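Local coordinates for sugar ABC transporter (Sugar-binding protein) (PDB 4YO7) that binds myo-inositol and probably hands this or a related carbohydrate to an ABC transporter for uptake into the cell, at residues A[53-58]-A[80-85]; A[57-62]-A[131-136]; A[85-90]-A[109-114]; A[144-149]-A[305-310]. All coordinates share one frame; numbering follows the deposited sequence.

Contact 1 of 4, residues A[53-58]-A[80-85]; sequences SNLDEF and FSDAQN. With INS (1,2,3,4,5,6-hexahydroxy-cyclohexane), chain F.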
# COMPACT_ATOMS: atom_id res chain seq x y z
N SER A 53 -8.26 5.65 -4.21
CA SER A 53 -9.07 5.50 -2.99
C SER A 53 -9.05 6.75 -2.10
O SER A 53 -10.09 7.13 -1.58
CB SER A 53 -8.61 4.29 -2.16
OG SER A 53 -7.29 4.44 -1.70
N ASN A 54 -7.88 7.34 -1.94
CA ASN A 54 -7.69 8.53 -1.13
C ASN A 54 -6.24 8.95 -1.27
O ASN A 54 -5.45 8.21 -1.85
CB ASN A 54 -8.09 8.30 0.35
CG ASN A 54 -7.06 7.52 1.15
OD1 ASN A 54 -6.53 6.47 0.74
ND2 ASN A 54 -6.81 8.01 2.34
N LEU A 55 -5.92 10.15 -0.78
CA LEU A 55 -4.56 10.68 -0.88
C LEU A 55 -3.83 10.57 0.46
O LEU A 55 -3.48 11.56 1.09
CB LEU A 55 -4.60 12.12 -1.39
CG LEU A 55 -5.13 12.20 -2.82
CD1 LEU A 55 -5.35 13.66 -3.20
CD2 LEU A 55 -4.22 11.53 -3.82
N ASP A 56 -3.58 9.34 0.88
CA ASP A 56 -2.84 9.13 2.12
C ASP A 56 -1.33 9.27 1.87
O ASP A 56 -0.92 9.63 0.76
CB ASP A 56 -3.23 7.78 2.76
CG ASP A 56 -2.93 6.56 1.89
OD1 ASP A 56 -1.91 6.54 1.19
OD2 ASP A 56 -3.71 5.56 1.96
N GLU A 57 -0.52 9.04 2.90
CA GLU A 57 0.91 9.36 2.81
C GLU A 57 1.56 8.68 1.60
O GLU A 57 2.19 9.33 0.78
CB GLU A 57 1.64 8.98 4.10
CG GLU A 57 3.09 9.49 4.19
CD GLU A 57 3.22 10.95 4.58
OE1 GLU A 57 2.20 11.60 4.92
OE2 GLU A 57 4.36 11.46 4.56
N PHE A 58 1.39 7.38 1.48
CA PHE A 58 1.99 6.64 0.38
C PHE A 58 1.30 6.92 -0.95
O PHE A 58 1.96 7.15 -1.98
CB PHE A 58 1.99 5.14 0.69
CG PHE A 58 2.47 4.29 -0.45
CD1 PHE A 58 3.82 4.04 -0.62
CD2 PHE A 58 1.58 3.77 -1.37
CE1 PHE A 58 4.28 3.26 -1.67
CE2 PHE A 58 2.04 2.99 -2.43
CZ PHE A 58 3.39 2.75 -2.57
N PHE A 80 -8.46 12.78 -12.93
CA PHE A 80 -7.91 12.26 -11.67
C PHE A 80 -8.88 12.54 -10.54
O PHE A 80 -8.95 13.65 -10.03
CB PHE A 80 -6.53 12.87 -11.37
CG PHE A 80 -5.42 12.26 -12.16
CD1 PHE A 80 -4.86 12.94 -13.23
CD2 PHE A 80 -4.97 10.96 -11.88
CE1 PHE A 80 -3.86 12.37 -13.98
CE2 PHE A 80 -3.95 10.39 -12.64
CZ PHE A 80 -3.40 11.12 -13.69
N SER A 81 -9.60 11.50 -10.14
CA SER A 81 -10.62 11.60 -9.10
C SER A 81 -10.18 10.90 -7.83
O SER A 81 -9.36 9.99 -7.86
CB SER A 81 -11.94 10.97 -9.58
OG SER A 81 -12.42 11.66 -10.74
N ASP A 82 -10.74 11.35 -6.72
CA ASP A 82 -10.39 10.90 -5.37
C ASP A 82 -11.67 10.42 -4.69
O ASP A 82 -12.61 11.20 -4.53
CB ASP A 82 -9.74 12.06 -4.60
CG ASP A 82 -9.43 11.75 -3.15
OD1 ASP A 82 -9.63 10.61 -2.66
OD2 ASP A 82 -8.93 12.68 -2.48
N ALA A 83 -11.72 9.15 -4.31
CA ALA A 83 -12.92 8.58 -3.71
C ALA A 83 -13.09 8.94 -2.24
O ALA A 83 -14.15 8.69 -1.68
CB ALA A 83 -12.91 7.07 -3.85
N GLN A 84 -12.05 9.51 -1.63
CA GLN A 84 -12.09 9.93 -0.21
C GLN A 84 -12.54 8.80 0.72
O GLN A 84 -13.38 8.99 1.61
CB GLN A 84 -12.99 11.16 -0.06
CG GLN A 84 -12.49 12.33 -0.87
CD GLN A 84 -13.42 13.55 -0.81
OE1 GLN A 84 -14.55 13.51 -1.29
NE2 GLN A 84 -12.95 14.62 -0.22
N ASN A 85 -12.01 7.61 0.45
CA ASN A 85 -12.31 6.40 1.21
C ASN A 85 -13.77 5.99 1.26
O ASN A 85 -14.19 5.26 2.15
CB ASN A 85 -11.81 6.56 2.65
CG ASN A 85 -10.32 6.76 2.72
OD1 ASN A 85 -9.56 5.93 2.21
ND2 ASN A 85 -9.88 7.86 3.33
C1 INS F . -2.57 2.14 1.50
C2 INS F . -1.53 2.94 2.27
C3 INS F . -0.45 1.99 2.77
C4 INS F . 0.23 1.26 1.60
C5 INS F . -0.84 0.49 0.80
C6 INS F . -1.92 1.44 0.32
O1 INS F . -3.62 3.01 0.99
O2 INS F . -0.97 3.89 1.37
O3 INS F . 0.52 2.80 3.50
O4 INS F . 1.17 0.29 2.11
O5 INS F . -0.20 -0.09 -0.35
O6 INS F . -2.95 0.64 -0.38
O HOH W 1 -8.01 12.06 -0.02
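S53 and N85 join the two loops that follow neighbouring parallel strands, 46-52 and 76-82. With helix 57-70 as the crossover, these strands form a beta-alpha-beta unit of the type I periplasmic binding protein fold.

A direct backbone hydrogen bond spans the segments. N85 N donates to S53 O at 2.8 Å and is almost straight, at 170°. Backbone bonds from I52 to S81 and A83 precede it, and it carries the pairing on into the loops.

D82 works by side-chain and water bonds. Its CG is anti to the backbone N (chi1 175°), which turns the carboxylate toward its own loop and the facing one. D82 OD1 accepts from Q84 N at 2.9 Å, from above the carboxylate plane, and makes an Asx turn. The other oxygen, OD2, takes a hydrogen from a water that accepts from L55 N at 2.9 Å.

Packing is lighter. N54 CA sits 3.2 Å from D82 OD1, and L55 CD1 3.8 Å from D82 OD2. N54 CB lies 3.4 Å from N85 OD1.

The first loop then enters the ligand pocket. D56 caps helix 57-70 through L59 N and grips two neighbouring inositol hydroxyls. D56 OD1 accepts from inositol O2 at 2.8 Å, and D56 OD2 from inositol O1 at 2.7 Å.

Contact 2 of 4, residues A[57-62]-A[131-136]; sequences EFLTYM and IANRTF. With INS (1,2,3,4,5,6-hexahydroxy-cyclohexane), chain F.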
# COMPACT_ATOMS: atom_id res chain seq x y z
N GLU A 57 -0.52 9.04 2.90
CA GLU A 57 0.91 9.36 2.81
C GLU A 57 1.56 8.68 1.60
O GLU A 57 2.19 9.33 0.78
CB GLU A 57 1.64 8.98 4.10
CG GLU A 57 3.09 9.49 4.19
CD GLU A 57 3.22 10.95 4.58
OE1 GLU A 57 2.20 11.60 4.92
OE2 GLU A 57 4.36 11.46 4.56
N PHE A 58 1.39 7.38 1.48
CA PHE A 58 1.99 6.64 0.38
C PHE A 58 1.30 6.92 -0.95
O PHE A 58 1.96 7.15 -1.98
CB PHE A 58 1.99 5.14 0.69
CG PHE A 58 2.47 4.29 -0.45
CD1 PHE A 58 3.82 4.04 -0.62
CD2 PHE A 58 1.58 3.77 -1.37
CE1 PHE A 58 4.28 3.26 -1.67
CE2 PHE A 58 2.04 2.99 -2.43
CZ PHE A 58 3.39 2.75 -2.57
N LEU A 59 -0.04 6.94 -0.96
CA LEU A 59 -0.75 7.03 -2.22
C LEU A 59 -0.58 8.41 -2.85
O LEU A 59 -0.72 8.56 -4.06
CB LEU A 59 -2.22 6.69 -2.04
CG LEU A 59 -2.51 5.19 -1.88
CD1 LEU A 59 -3.97 5.01 -1.59
CD2 LEU A 59 -2.08 4.34 -3.12
N THR A 60 -0.24 9.41 -2.05
CA THR A 60 0.02 10.73 -2.62
C THR A 60 1.21 10.67 -3.56
O THR A 60 1.20 11.28 -4.63
CB THR A 60 0.23 11.79 -1.53
OG1 THR A 60 -0.99 11.94 -0.80
CG2 THR A 60 0.61 13.15 -2.13
N TYR A 61 2.24 9.92 -3.18
CA TYR A 61 3.40 9.76 -4.06
C TYR A 61 2.99 9.02 -5.34
O TYR A 61 3.47 9.34 -6.43
CB TYR A 61 4.52 9.01 -3.36
CG TYR A 61 5.13 9.77 -2.20
CD1 TYR A 61 6.04 10.79 -2.42
CD2 TYR A 61 4.78 9.48 -0.90
CE1 TYR A 61 6.59 11.49 -1.37
CE2 TYR A 61 5.32 10.18 0.16
CZ TYR A 61 6.23 11.18 -0.08
OH TYR A 61 6.78 11.89 0.97
N MSE A 62 2.09 8.05 -5.20
CA MSE A 62 1.67 7.29 -6.38
C MSE A 62 0.89 8.18 -7.32
O MSE A 62 1.14 8.17 -8.52
CB MSE A 62 0.83 6.07 -5.99
CG MSE A 62 0.65 5.14 -7.20
SE MSE A 62 -0.55 3.65 -6.77
CE MSE A 62 -2.27 4.55 -7.02
N ILE A 131 -6.25 -2.17 -12.42
CA ILE A 131 -6.29 -2.07 -10.96
C ILE A 131 -4.89 -1.72 -10.45
O ILE A 131 -3.90 -2.37 -10.79
CB ILE A 131 -6.79 -3.37 -10.31
CG1 ILE A 131 -8.21 -3.71 -10.81
CG2 ILE A 131 -6.71 -3.31 -8.77
CD1 ILE A 131 -9.28 -2.75 -10.43
N ALA A 132 -4.80 -0.65 -9.67
CA ALA A 132 -3.53 -0.21 -9.14
C ALA A 132 -3.46 -0.35 -7.63
O ALA A 132 -4.37 0.07 -6.92
CB ALA A 132 -3.27 1.24 -9.54
N ASN A 133 -2.34 -0.96 -7.19
CA ASN A 133 -1.85 -0.99 -5.82
C ASN A 133 -2.63 -1.82 -4.80
O ASN A 133 -2.02 -2.45 -3.96
CB ASN A 133 -1.69 0.45 -5.32
CG ASN A 133 -1.46 0.53 -3.83
OD1 ASN A 133 -2.41 0.70 -3.07
ND2 ASN A 133 -0.21 0.44 -3.40
N ARG A 134 -3.96 -1.82 -4.86
CA ARG A 134 -4.77 -2.68 -3.99
C ARG A 134 -5.46 -3.77 -4.79
O ARG A 134 -6.23 -3.49 -5.69
CB ARG A 134 -5.81 -1.86 -3.23
CG ARG A 134 -5.25 -0.81 -2.34
CD ARG A 134 -6.36 0.01 -1.76
NE ARG A 134 -5.93 1.01 -0.80
CZ ARG A 134 -6.78 1.76 -0.09
NH1 ARG A 134 -8.10 1.64 -0.26
NH2 ARG A 134 -6.31 2.62 0.79
N THR A 135 -5.22 -5.01 -4.40
CA THR A 135 -5.84 -6.14 -5.05
C THR A 135 -7.03 -6.62 -4.21
O THR A 135 -7.34 -6.08 -3.15
CB THR A 135 -4.80 -7.28 -5.29
OG1 THR A 135 -5.34 -8.24 -6.20
CG2 THR A 135 -4.34 -7.97 -4.00
N PHE A 136 -7.69 -7.65 -4.71
CA PHE A 136 -8.90 -8.17 -4.11
C PHE A 136 -9.18 -9.51 -4.74
O PHE A 136 -8.68 -9.79 -5.84
CB PHE A 136 -10.08 -7.24 -4.34
CG PHE A 136 -10.30 -6.90 -5.79
CD1 PHE A 136 -9.57 -5.91 -6.40
CD2 PHE A 136 -11.26 -7.57 -6.53
CE1 PHE A 136 -9.79 -5.60 -7.72
CE2 PHE A 136 -11.46 -7.25 -7.87
CZ PHE A 136 -10.73 -6.27 -8.44
C1 INS F . -2.57 2.14 1.50
C2 INS F . -1.53 2.94 2.27
C3 INS F . -0.45 1.99 2.77
C4 INS F . 0.23 1.26 1.60
C5 INS F . -0.84 0.49 0.80
C6 INS F . -1.92 1.44 0.32
O1 INS F . -3.62 3.01 0.99
O2 INS F . -0.97 3.89 1.37
O3 INS F . 0.52 2.80 3.50
O4 INS F . 1.17 0.29 2.11
O5 INS F . -0.20 -0.09 -0.35
O6 INS F . -2.95 0.64 -0.38
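N133 meets F58, L59 and M62 at the myo-inositol pocket of a type I periplasmic binding protein. The start of helix 57-70 faces the end of strand 129-132 and the residues that follow. R186 and N236, from the domain built on the other parallel sheet, also bond the ligand, so the pocket lies in the cleft between the two domains.

The N133 side chain can be followed outward. N133 CB lies 3.7 Å from SE of selenomethionine M62. The M62 chain bends at its last torsion, and its CE packs on the methyl of A132. N133 CG is anti to the backbone N (chi1 168°), which carries the amide out to the ligand. N133 OD1 accepts from inositol O6 at 2.7 Å. The same oxygen of N133 touches L59 CD2 at 3.7 Å and takes a weak bond from N108. N133 ND2 donates to inositol O5 at 3.1 Å, and it also bonds Q287. N133 ND2 approaches F58 CE2 at 3.5 Å, with ring and amide planes 30° apart. Both ends of the amide are thus held, which fixes its rotation.

R134 grips the neighbouring part of the ligand. Its chain is extended from CG to NE. R134 NE donates to inositol O6 at 3.0 Å, so O6 binds both residues. NH1 is held by the carbonyl of P109. L59 adds apolar surface, its CD1 lying 3.3 Å from inositol O1. That inositol O1 meets the edge of the guanidinium, in its plane, where R134 NH2 donates to it at 2.7 Å and 171°.

Contact 3 of 4, residues A[85-90]-A[109-114]; sequences NDSTQQ and PVDTTS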
# COMPACT_ATOMS: atom_id res chain seq x y z
N ASN A 85 -12.01 7.61 0.45
CA ASN A 85 -12.31 6.40 1.21
C ASN A 85 -13.77 5.99 1.26
O ASN A 85 -14.19 5.26 2.15
CB ASN A 85 -11.81 6.56 2.65
CG ASN A 85 -10.32 6.76 2.72
OD1 ASN A 85 -9.56 5.93 2.21
ND2 ASN A 85 -9.88 7.86 3.33
N ASP A 86 -14.54 6.45 0.27
CA ASP A 86 -15.97 6.22 0.20
C ASP A 86 -16.31 5.36 -1.03
O ASP A 86 -16.13 5.79 -2.16
CB ASP A 86 -16.68 7.57 0.15
CG ASP A 86 -18.20 7.47 0.18
OD1 ASP A 86 -18.77 6.51 -0.37
OD2 ASP A 86 -18.84 8.38 0.73
N SER A 87 -16.77 4.13 -0.79
CA SER A 87 -17.01 3.21 -1.92
C SER A 87 -18.16 3.67 -2.78
O SER A 87 -18.16 3.41 -3.98
CB SER A 87 -17.28 1.79 -1.44
OG SER A 87 -18.39 1.78 -0.59
N THR A 88 -19.14 4.36 -2.21
CA THR A 88 -20.24 4.88 -3.01
C THR A 88 -19.74 5.98 -3.94
O THR A 88 -20.12 6.05 -5.12
CB THR A 88 -21.37 5.41 -2.13
OG1 THR A 88 -21.82 4.34 -1.28
CG2 THR A 88 -22.54 5.89 -2.96
N GLN A 89 -18.86 6.83 -3.44
CA GLN A 89 -18.25 7.84 -4.28
C GLN A 89 -17.40 7.22 -5.39
O GLN A 89 -17.46 7.66 -6.53
CB GLN A 89 -17.41 8.78 -3.42
CG GLN A 89 -16.81 9.94 -4.14
CD GLN A 89 -16.43 11.05 -3.17
OE1 GLN A 89 -17.20 11.39 -2.27
NE2 GLN A 89 -15.23 11.59 -3.31
N GLN A 90 -16.63 6.18 -5.07
CA GLN A 90 -15.82 5.52 -6.09
C GLN A 90 -16.70 4.89 -7.16
O GLN A 90 -16.40 5.01 -8.35
CB GLN A 90 -14.91 4.46 -5.49
CG GLN A 90 -13.94 3.89 -6.51
CD GLN A 90 -12.77 3.19 -5.84
OE1 GLN A 90 -12.94 2.16 -5.19
NE2 GLN A 90 -11.59 3.76 -5.98
N PRO A 109 -8.91 0.34 -5.44
CA PRO A 109 -10.23 0.14 -4.80
C PRO A 109 -10.32 0.50 -3.34
O PRO A 109 -9.45 0.13 -2.57
CB PRO A 109 -10.48 -1.36 -4.92
CG PRO A 109 -9.35 -1.94 -5.68
CD PRO A 109 -8.37 -0.89 -6.05
N VAL A 110 -11.40 1.17 -2.97
CA VAL A 110 -11.68 1.50 -1.59
C VAL A 110 -11.84 0.25 -0.74
O VAL A 110 -11.34 0.20 0.37
CB VAL A 110 -12.93 2.40 -1.52
CG1 VAL A 110 -13.43 2.56 -0.08
CG2 VAL A 110 -12.58 3.75 -2.15
N ASP A 111 -12.51 -0.78 -1.26
CA ASP A 111 -12.66 -2.01 -0.49
C ASP A 111 -12.85 -3.21 -1.42
O ASP A 111 -13.14 -3.06 -2.59
CB ASP A 111 -13.81 -1.90 0.51
CG ASP A 111 -15.19 -1.94 -0.16
OD1 ASP A 111 -15.81 -0.88 -0.26
OD2 ASP A 111 -15.65 -3.03 -0.57
N THR A 112 -12.63 -4.40 -0.88
CA THR A 112 -12.52 -5.57 -1.73
C THR A 112 -13.88 -6.09 -2.20
O THR A 112 -13.94 -6.84 -3.14
CB THR A 112 -11.81 -6.70 -1.01
OG1 THR A 112 -12.49 -6.93 0.23
CG2 THR A 112 -10.36 -6.32 -0.76
N THR A 113 -14.95 -5.65 -1.55
CA THR A 113 -16.28 -6.07 -1.94
C THR A 113 -16.79 -5.25 -3.12
O THR A 113 -17.18 -5.80 -4.15
CB THR A 113 -17.25 -5.96 -0.74
OG1 THR A 113 -16.83 -6.86 0.28
CG2 THR A 113 -18.67 -6.31 -1.14
N SER A 114 -16.73 -3.93 -2.99
CA SER A 114 -17.20 -3.07 -4.07
C SER A 114 -16.28 -3.17 -5.29
O SER A 114 -16.73 -2.95 -6.42
CB SER A 114 -17.32 -1.61 -3.59
OG SER A 114 -16.10 -1.06 -3.18
O HOH W 2 -18.47 -1.22 0.03
O HOH W 3 -13.71 -0.27 -4.24
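The amide of Q90 is turned to V110, and the carboxylate of D111 to S87. These groups join the starts of helices 87-100 and 112-125, successive helices of the type I periplasmic binding protein fold. V110 N donates to Q90 OE1 at 2.9 Å, nearly straight and tilted 22° from the carbonyl plane. The far end of that amide, NE2, bonds N108 O and S51 OG, so the group is held at both ends. The D111 carboxylate receives S114 N on the syn side of OD2, 34° out of its plane. D111 OD1 lies 3.3 Å from S87 CB and accepts from a water at 2.7 Å that also bonds S87 OG. The D86 carboxylate is met from above its plane by Q89 N, 3.1 Å from D86 OD1.

Each helix has an aspartate N-cap, D86 in one and D111 in the other.

The Q90 and V110 side chains run alongside each other, pointing opposite ways. Q90 CG is anti to the backbone N (chi1 -173°), and the extended chain beyond it brings the amide to the turn before the second helix. There Q90 CD packs 3.7 Å from V110 CG2. A second water donates to Q90 OE1 at 2.7 Å, accepts from D111 N and bonds S114 OG. With an alanine in place of Q90, V110 N would probably lose its direct side-chain acceptor and this water one of its anchors. The other V110 branch points to the loop before the first helix, V110 CG1 lying 3.6 Å from N85 O.

Contact 4 of 4, residues A[144-149]-A[305-310]; sequences AFVGSE and EDAMIP
The edge pairing of a six-stranded parallel sheet brings F145 and G147 against A307 and I309. A307 N donates to F145 O at 2.9 Å. G147 N donates to A307 O at 3.1 Å, and I309 N to G147 O at 2.8 Å. Before the strand proper, D306 lends its side chain, and D306 OD1 accepts from F145 N at 2.9 Å, from above the carboxylate plane.

The sheet is that of one domain of the type I periplasmic binding protein fold. Strand 307-308 returns to it after the chain has built the other domain. V146 and A307 lie on the face covered by helix 284-299. On the opposite face, M308, a selenomethionine, and F145 make a Met-aromatic contact. M308 SE sits at the ring edge, in its plane, 3.5 Å from F145 CD2. M308 bends on, and its CE lies 3.6 Å from E149 N.

Further along, S148 OG lies beside its own backbone N (chi1 -61°) and donates to I309 O at 2.7 Å. One water donates to S148 OG and P310 O. An alanine in place of S148 would probably deprive I309 O of this hydroxyl and that water of one anchor. Another water donates to I309 O and accepts from E149 N at 2.8 Å.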
# COMPACT_ATOMS: atom_id res chain seq x y z
N ALA A 144 -5.79 -5.64 -16.11
CA ALA A 144 -4.44 -5.83 -15.58
C ALA A 144 -4.37 -5.32 -14.16
O ALA A 144 -5.17 -4.49 -13.77
CB ALA A 144 -3.39 -5.12 -16.46
N PHE A 145 -3.39 -5.84 -13.43
CA PHE A 145 -3.05 -5.38 -12.07
C PHE A 145 -1.63 -4.85 -12.08
O PHE A 145 -0.72 -5.50 -12.61
CB PHE A 145 -3.16 -6.51 -11.03
CG PHE A 145 -2.77 -6.07 -9.65
CD1 PHE A 145 -3.61 -5.25 -8.91
CD2 PHE A 145 -1.55 -6.44 -9.10
CE1 PHE A 145 -3.25 -4.81 -7.66
CE2 PHE A 145 -1.20 -6.02 -7.80
CZ PHE A 145 -2.04 -5.21 -7.09
N VAL A 146 -1.46 -3.67 -11.49
CA VAL A 146 -0.15 -3.04 -11.29
C VAL A 146 0.03 -2.78 -9.81
O VAL A 146 -0.71 -2.00 -9.22
CB VAL A 146 -0.02 -1.72 -12.08
CG1 VAL A 146 1.33 -1.10 -11.83
CG2 VAL A 146 -0.21 -1.98 -13.57
N GLY A 147 0.99 -3.46 -9.20
CA GLY A 147 1.19 -3.33 -7.77
C GLY A 147 2.23 -4.30 -7.28
O GLY A 147 3.07 -4.74 -8.04
N SER A 148 2.17 -4.62 -5.99
CA SER A 148 3.17 -5.45 -5.35
C SER A 148 2.49 -6.49 -4.49
O SER A 148 1.37 -6.29 -4.02
CB SER A 148 4.11 -4.59 -4.52
OG SER A 148 4.78 -3.66 -5.35
N GLU A 149 3.16 -7.60 -4.28
CA GLU A 149 2.55 -8.76 -3.63
C GLU A 149 2.62 -8.64 -2.11
O GLU A 149 3.69 -8.79 -1.52
CB GLU A 149 3.24 -10.03 -4.10
CG GLU A 149 2.65 -11.30 -3.51
CD GLU A 149 1.31 -11.66 -4.14
OE1 GLU A 149 1.23 -11.67 -5.39
OE2 GLU A 149 0.35 -11.92 -3.38
N GLU A 305 -0.67 -6.54 -19.83
CA GLU A 305 -0.43 -7.58 -18.86
C GLU A 305 -0.12 -6.95 -17.51
O GLU A 305 0.15 -5.75 -17.41
CB GLU A 305 0.71 -8.47 -19.32
CG GLU A 305 2.01 -7.73 -19.51
CD GLU A 305 3.10 -8.60 -20.10
OE1 GLU A 305 2.82 -9.29 -21.11
OE2 GLU A 305 4.22 -8.62 -19.55
N ASP A 306 -0.17 -7.79 -16.49
CA ASP A 306 0.14 -7.34 -15.13
C ASP A 306 1.57 -6.82 -15.00
O ASP A 306 2.47 -7.26 -15.72
CB ASP A 306 -0.02 -8.47 -14.14
CG ASP A 306 -1.44 -9.00 -14.04
OD1 ASP A 306 -2.38 -8.37 -14.54
OD2 ASP A 306 -1.59 -10.06 -13.40
N ALA A 307 1.78 -5.94 -14.04
CA ALA A 307 3.11 -5.53 -13.64
C ALA A 307 3.24 -5.68 -12.14
O ALA A 307 2.67 -4.90 -11.39
CB ALA A 307 3.37 -4.12 -14.07
N MSE A 308 3.97 -6.70 -11.72
CA MSE A 308 4.22 -6.96 -10.30
C MSE A 308 5.58 -6.43 -9.95
O MSE A 308 6.59 -6.97 -10.39
CB MSE A 308 4.19 -8.45 -9.98
CG MSE A 308 2.93 -9.15 -10.32
SE MSE A 308 1.43 -8.35 -9.37
CE MSE A 308 2.09 -8.25 -7.62
N ILE A 309 5.61 -5.37 -9.16
CA ILE A 309 6.86 -4.73 -8.82
C ILE A 309 7.31 -5.25 -7.45
O ILE A 309 6.52 -5.30 -6.52
CB ILE A 309 6.69 -3.20 -8.79
CG1 ILE A 309 6.10 -2.73 -10.13
CG2 ILE A 309 8.03 -2.53 -8.48
CD1 ILE A 309 5.70 -1.26 -10.19
N PRO A 310 8.59 -5.65 -7.34
CA PRO A 310 9.01 -6.26 -6.07
C PRO A 310 9.04 -5.29 -4.91
O PRO A 310 9.33 -4.11 -5.07
CB PRO A 310 10.44 -6.74 -6.35
CG PRO A 310 10.58 -6.77 -7.81
CD PRO A 310 9.65 -5.73 -8.36
O HOH W 4 7.18 -2.26 -4.70
O HOH W 5 5.69 -7.82 -5.57

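Overall arrangement
From the N terminus, contact 1 closes first, bringing the loop after strand 46-52 to the one after strand 76-82. Contact 3 follows in series, shares N85, and joins the starts of helices 87-100 and 112-125. Contact 2 opens from the same stretch as contact 1 and closes at strand 129-132, so its longer loop encloses contact 3. Contacts 1 and 2 share E57 and F58, and both touch the inositol. Helix 112-125 of contact 3 leads into strand 129-132 of contact 2. Contact 4 comes last. Its strand 144-147 pairs with strand 129-132, and the chain returns from the other domain to add edge strand 307-308.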